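Local coordinates for alkaline phosphatase (Antarctic bacterium, PDB 2W5V), which probably hydrolyses phosphate monoesters as an alkaline phosphatase, holding zinc and magnesium ions, at residues I114-A119 with Y142-N147; K96-A101 with D106-V111. The protein carries 1 engineered substitution. All coordinates share one frame; numbering follows the deposited sequence.

Contact 1: I114-A119 with Y142-N147; sequences IVEIAA and YAHALN
Glu116 and His144 approach from opposite directions, and a single His-carboxylate hydrogen bond carries the contact. NE2 of His144 donates to OE2 of Glu116 over 2.7 Å, with an N-H...O angle of 166°, so the bond is nearly straight. Glu116 CD lies in plane at the edge of the imidazole, the carboxylate and ring planes being 29° apart; the nitrogen meets OE2 on the syn side but 33° out of the carboxylate plane. An extended chain beyond CG gives the glutamate its reach. Glu116 OE1 accepts from the backbone N of Ser113, three residues earlier, the geometry of the carboxylate half of a capping box, which limits rotation of the group. The histidine is fixed at ND1, bonded to Gly103 O; with both nitrogens apparently donating, the ring may well be protonated. Cutting Glu116 back to an alanine is likely to leave His144 NE2 without its carboxylate mate and Ser113 N without this side-chain acceptor. His144 belongs with Glu153 and Asp157 to a magnesium site seen in this protein but unoccupied in this chain. Helix 114-120 packs through Val115 and Ala118 on strand 124-129 and through Ile114 and Ile117 on helix 362-371, while Tyr142 lies against helix 151-158.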
loop_
_atom_site.group_PDB
_atom_site.type_symbol
_atom_site.label_atom_id
_atom_site.label_comp_id
_atom_site.label_asym_id
_atom_site.label_seq_id
_atom_site.Cartn_x
_atom_site.Cartn_y
_atom_site.Cartn_z
ATOM N N ILE B 114 -15.368 15.044 -14.941
ATOM C CA ILE B 114 -14.129 15.781 -15.170
ATOM C C ILE B 114 -13.898 16.011 -16.671
ATOM O O ILE B 114 -13.328 17.025 -17.072
ATOM C CB ILE B 114 -12.914 15.058 -14.530
ATOM C CG1 ILE B 114 -11.694 15.991 -14.474
ATOM C CG2 ILE B 114 -12.614 13.791 -15.282
ATOM C CD1 ILE B 114 -11.901 17.232 -13.611
ATOM N N VAL B 115 -14.345 15.074 -17.501
ATOM C CA VAL B 115 -14.264 15.260 -18.950
ATOM C C VAL B 115 -15.164 16.414 -19.421
ATOM O O VAL B 115 -14.778 17.193 -20.297
ATOM C CB VAL B 115 -14.605 13.954 -19.708
ATOM C CG1 VAL B 115 -14.820 14.211 -21.193
ATOM C CG2 VAL B 115 -13.500 12.917 -19.497
ATOM N N GLU B 116 -16.366 16.519 -18.853
ATOM C CA GLU B 116 -17.270 17.613 -19.214
ATOM C C GLU B 116 -16.737 18.968 -18.733
ATOM O O GLU B 116 -16.867 19.980 -19.422
ATOM C CB GLU B 116 -18.684 17.342 -18.678
ATOM C CG GLU B 116 -19.356 16.175 -19.401
ATOM C CD GLU B 116 -20.576 15.601 -18.677
ATOM O OE1 GLU B 116 -20.691 15.743 -17.438
ATOM O OE2 GLU B 116 -21.417 14.979 -19.360
ATOM N N ILE B 117 -16.128 18.981 -17.553
ATOM C CA ILE B 117 -15.445 20.177 -17.056
ATOM C C ILE B 117 -14.251 20.533 -17.946
ATOM O O ILE B 117 -14.048 21.696 -18.303
ATOM C CB ILE B 117 -14.981 19.970 -15.591
ATOM C CG1 ILE B 117 -16.202 20.002 -14.661
ATOM C CG2 ILE B 117 -13.937 21.020 -15.195
ATOM C CD1 ILE B 117 -15.928 19.480 -13.272
ATOM N N ALA B 118 -13.464 19.533 -18.325
ATOM C CA ALA B 118 -12.297 19.797 -19.159
ATOM C C ALA B 118 -12.728 20.483 -20.458
ATOM O O ALA B 118 -12.143 21.488 -20.880
ATOM C CB ALA B 118 -11.566 18.506 -19.461
ATOM N N ALA B 119 -13.757 19.931 -21.088
ATOM C CA ALA B 119 -14.259 20.472 -22.347
ATOM C C ALA B 119 -14.651 21.937 -22.194
ATOM O O ALA B 119 -14.323 22.759 -23.042
ATOM C CB ALA B 119 -15.432 19.653 -22.850
ATOM N N TYR B 142 -17.228 9.286 -19.873
ATOM C CA TYR B 142 -17.926 9.976 -20.964
ATOM C C TYR B 142 -19.436 9.751 -21.031
ATOM O O TYR B 142 -20.119 10.441 -21.782
ATOM C CB TYR B 142 -17.299 9.643 -22.322
ATOM C CG TYR B 142 -17.485 8.202 -22.758
ATOM C CD1 TYR B 142 -18.654 7.783 -23.406
ATOM C CD2 TYR B 142 -16.493 7.265 -22.530
ATOM C CE1 TYR B 142 -18.818 6.455 -23.810
ATOM C CE2 TYR B 142 -16.642 5.953 -22.927
ATOM C CZ TYR B 142 -17.799 5.549 -23.567
ATOM O OH TYR B 142 -17.915 4.229 -23.944
ATOM N N ALA B 143 -19.953 8.795 -20.265
ATOM C CA ALA B 143 -21.375 8.467 -20.318
ATOM C C ALA B 143 -22.086 8.662 -18.986
ATOM O O ALA B 143 -21.454 8.804 -17.944
ATOM C CB ALA B 143 -21.576 7.041 -20.809
ATOM N N HIS B 144 -23.413 8.660 -19.037
ATOM C CA HIS B 144 -24.234 8.692 -17.833
ATOM C C HIS B 144 -25.342 7.660 -17.970
ATOM O O HIS B 144 -26.273 7.848 -18.746
ATOM C CB HIS B 144 -24.835 10.086 -17.642
ATOM C CG HIS B 144 -23.812 11.175 -17.599
ATOM N ND1 HIS B 144 -23.095 11.480 -16.459
ATOM C CD2 HIS B 144 -23.372 12.029 -18.554
ATOM C CE1 HIS B 144 -22.271 12.478 -16.713
ATOM N NE2 HIS B 144 -22.415 12.829 -17.979
ATOM N N ALA B 145 -25.231 6.563 -17.230
ATOM C CA ALA B 145 -26.176 5.460 -17.351
ATOM C C ALA B 145 -26.527 4.911 -15.978
ATOM O O ALA B 145 -25.708 4.922 -15.074
ATOM C CB ALA B 145 -25.607 4.357 -18.241
ATOM N N LEU B 146 -27.755 4.428 -15.837
ATOM C CA LEU B 146 -28.248 3.930 -14.562
ATOM C C LEU B 146 -27.558 2.644 -14.175
ATOM O O LEU B 146 -27.453 2.319 -12.998
ATOM C CB LEU B 146 -29.755 3.662 -14.640
ATOM C CG LEU B 146 -30.622 4.900 -14.778
ATOM C CD1 LEU B 146 -32.084 4.494 -14.809
ATOM C CD2 LEU B 146 -30.338 5.819 -13.621
ATOM N N ASN B 147 -27.118 1.894 -15.174
ATOM C CA ASN B 147 -26.499 0.608 -14.915
ATOM C C ASN B 147 -25.413 0.288 -15.929
ATOM O O ASN B 147 -25.609 0.468 -17.130
ATOM C CB ASN B 147 -27.556 -0.494 -14.900
ATOM C CG ASN B 147 -27.015 -1.799 -14.358
ATOM O OD1 ASN B 147 -26.164 -2.434 -14.977
ATOM N ND2 ASN B 147 -27.501 -2.204 -13.187
#

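Contact 2: K96-A101 with D106-V111; sequences KTYNAA and DDSTAV
Thr97 and Asp106 bring the two loop segments closest, their CA atoms 4.7 Å apart, and just after Thr97 the chain folds through a type II beta turn from Tyr98 to Ala101, closed by Ala101 N to Tyr98 O at 3.0 Å. Beside this pair a water donates to Lys96 O at 2.9 Å and accepts from Asp106 N at 2.8 Å. Tyr98 holds CG between its backbone N and carbonyl carbon (chi1 60°), which folds the ring back over the turn, where Ala101 CB sits 3.6 Å above the ring plane, over its centre. Tyr98 CD2 also comes near Asp106 O, oblique to the ring. At its far end, Tyr98 OH has a stronger partner in Leu146 O; the link between Ser108 OG and Tyr98 OH, at 3.3 Å, is weak and unsettled. Ser108 sits within an Asx turn: Asp107 OD1 accepts from Thr109 N at 3.0 Å, met 37° out of the carboxylate plane, and takes Thr109 OG1 at 2.6 Å on its syn lone pair, so two donors grip one oxygen. Asp106 OD1 is held by a salt bridge from Arg78 NE and a hydrogen bond with Ser77 OG. Thr97 OG1 bonds to Val104 O.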
loop_
_atom_site.group_PDB
_atom_site.type_symbol
_atom_site.label_atom_id
_atom_site.label_comp_id
_atom_site.label_asym_id
_atom_site.label_seq_id
_atom_site.Cartn_x
_atom_site.Cartn_y
_atom_site.Cartn_z
ATOM N N LYS B 96 -19.474 9.546 -4.183
ATOM C CA LYS B 96 -19.731 8.150 -3.862
ATOM C C LYS B 96 -21.091 7.794 -4.451
ATOM O O LYS B 96 -22.061 8.534 -4.284
ATOM C CB LYS B 96 -19.792 7.949 -2.348
ATOM C CG LYS B 96 -18.489 8.217 -1.611
ATOM C CD LYS B 96 -17.551 7.015 -1.695
ATOM C CE LYS B 96 -16.476 7.079 -0.617
ATOM N NZ LYS B 96 -15.398 6.052 -0.855
ATOM N N THR B 97 -21.168 6.658 -5.128
ATOM C CA THR B 97 -22.422 6.231 -5.740
ATOM C C THR B 97 -22.557 4.716 -5.627
ATOM O O THR B 97 -21.664 4.060 -5.078
ATOM C CB THR B 97 -22.525 6.721 -7.204
ATOM O OG1 THR B 97 -23.838 6.445 -7.712
ATOM C CG2 THR B 97 -21.467 6.060 -8.094
ATOM N N TYR B 98 -23.668 4.168 -6.122
ATOM C CA TYR B 98 -23.993 2.754 -5.931
ATOM C C TYR B 98 -23.255 1.859 -6.930
ATOM O O TYR B 98 -23.000 2.279 -8.055
ATOM C CB TYR B 98 -25.519 2.529 -5.998
ATOM C CG TYR B 98 -26.197 2.924 -7.319
ATOM C CD1 TYR B 98 -26.229 2.042 -8.393
ATOM C CD2 TYR B 98 -26.814 4.162 -7.473
ATOM C CE1 TYR B 98 -26.832 2.380 -9.586
ATOM C CE2 TYR B 98 -27.432 4.510 -8.673
ATOM C CZ TYR B 98 -27.438 3.611 -9.726
ATOM O OH TYR B 98 -28.045 3.929 -10.928
ATOM N N ASN B 99 -22.886 0.643 -6.522
ATOM C CA ASN B 99 -22.264 -0.284 -7.473
ATOM C C ASN B 99 -23.131 -0.412 -8.720
ATOM O O ASN B 99 -24.348 -0.589 -8.615
ATOM C CB ASN B 99 -22.019 -1.675 -6.864
ATOM C CG ASN B 99 -20.847 -1.688 -5.878
ATOM O OD1 ASN B 99 -20.182 -0.668 -5.672
ATOM N ND2 ASN B 99 -20.589 -2.852 -5.274
ATOM N N ALA B 100 -22.481 -0.318 -9.879
ATOM C CA ALA B 100 -23.110 -0.395 -11.201
ATOM C C ALA B 100 -23.442 0.974 -11.803
ATOM O O ALA B 100 -23.724 1.078 -12.992
ATOM C CB ALA B 100 -24.348 -1.305 -11.196
ATOM N N ALA B 101 -23.405 2.028 -10.993
ATOM C CA ALA B 101 -23.696 3.368 -11.512
ATOM C C ALA B 101 -22.618 3.830 -12.486
ATOM O O ALA B 101 -21.434 3.600 -12.255
ATOM C CB ALA B 101 -23.834 4.372 -10.366
ATOM N N ASP B 106 -26.131 8.717 -6.347
ATOM C CA ASP B 106 -26.850 7.661 -5.657
ATOM C C ASP B 106 -28.341 7.626 -5.985
ATOM O O ASP B 106 -28.959 6.562 -5.915
ATOM C CB ASP B 106 -26.651 7.767 -4.149
ATOM C CG ASP B 106 -27.107 6.527 -3.427
ATOM O OD1 ASP B 106 -26.404 5.498 -3.517
ATOM O OD2 ASP B 106 -28.175 6.575 -2.781
ATOM N N ASP B 107 -28.912 8.781 -6.337
ATOM C CA ASP B 107 -30.321 8.874 -6.727
ATOM C C ASP B 107 -30.543 8.711 -8.234
ATOM O O ASP B 107 -31.619 9.012 -8.746
ATOM C CB ASP B 107 -30.929 10.204 -6.261
ATOM C CG ASP B 107 -30.357 11.408 -7.001
ATOM O OD1 ASP B 107 -29.554 11.216 -7.938
ATOM O OD2 ASP B 107 -30.711 12.554 -6.643
ATOM N N SER B 108 -29.512 8.266 -8.940
ATOM C CA SER B 108 -29.618 7.971 -10.370
ATOM C C SER B 108 -29.566 9.183 -11.316
ATOM O O SER B 108 -29.608 9.014 -12.532
ATOM C CB SER B 108 -30.865 7.129 -10.654
ATOM O OG SER B 108 -30.642 5.780 -10.286
ATOM N N THR B 109 -29.462 10.392 -10.773
ATOM C CA THR B 109 -29.362 11.581 -11.618
ATOM C C THR B 109 -27.936 11.788 -12.125
ATOM O O THR B 109 -26.970 11.503 -11.416
ATOM C CB THR B 109 -29.803 12.853 -10.872
ATOM O OG1 THR B 109 -28.991 13.030 -9.708
ATOM C CG2 THR B 109 -31.267 12.752 -10.460
ATOM N N ALA B 110 -27.794 12.293 -13.348
ATOM C CA ALA B 110 -26.456 12.507 -13.889
ATOM C C ALA B 110 -25.707 13.571 -13.092
ATOM O O ALA B 110 -26.296 14.517 -12.558
ATOM C CB ALA B 110 -26.512 12.877 -15.366
ATOM N N VAL B 111 -24.396 13.405 -13.018
ATOM C CA VAL B 111 -23.551 14.376 -12.357
ATOM C C VAL B 111 -22.448 14.781 -13.338
ATOM O O VAL B 111 -22.016 13.973 -14.164
ATOM C CB VAL B 111 -22.994 13.811 -11.019
ATOM C CG1 VAL B 111 -22.660 12.344 -11.159
ATOM C CG2 VAL B 111 -21.781 14.585 -10.560
HETATM O O HOH W 1 -24.281 10.282 -4.876
#

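In the fold
Going from the N terminus, helix 86-93 leads into the long loop that holds contact 2, where 96-101 and 106-111 close a short excursion of four residues. The chain then enters helix 114-120, passes through strand 124-129 of the large mixed sheet and helix 136-139, and returns as loop 142-147, so contact 1 closes a loop of 22 residues. The two follow in series, neither nesting nor crossing, yet their centres lie only 12 Å apart and they touch: Leu146 O is probably hydrogen-bonded to Tyr98 OH at 2.7 Å, Leu146 also lies against Ser108, and Asn147 ND2 approaches Ala100 CB. The loop before helix 151-158 is thereby joined both to helix 114-120 and to the loop that precedes it.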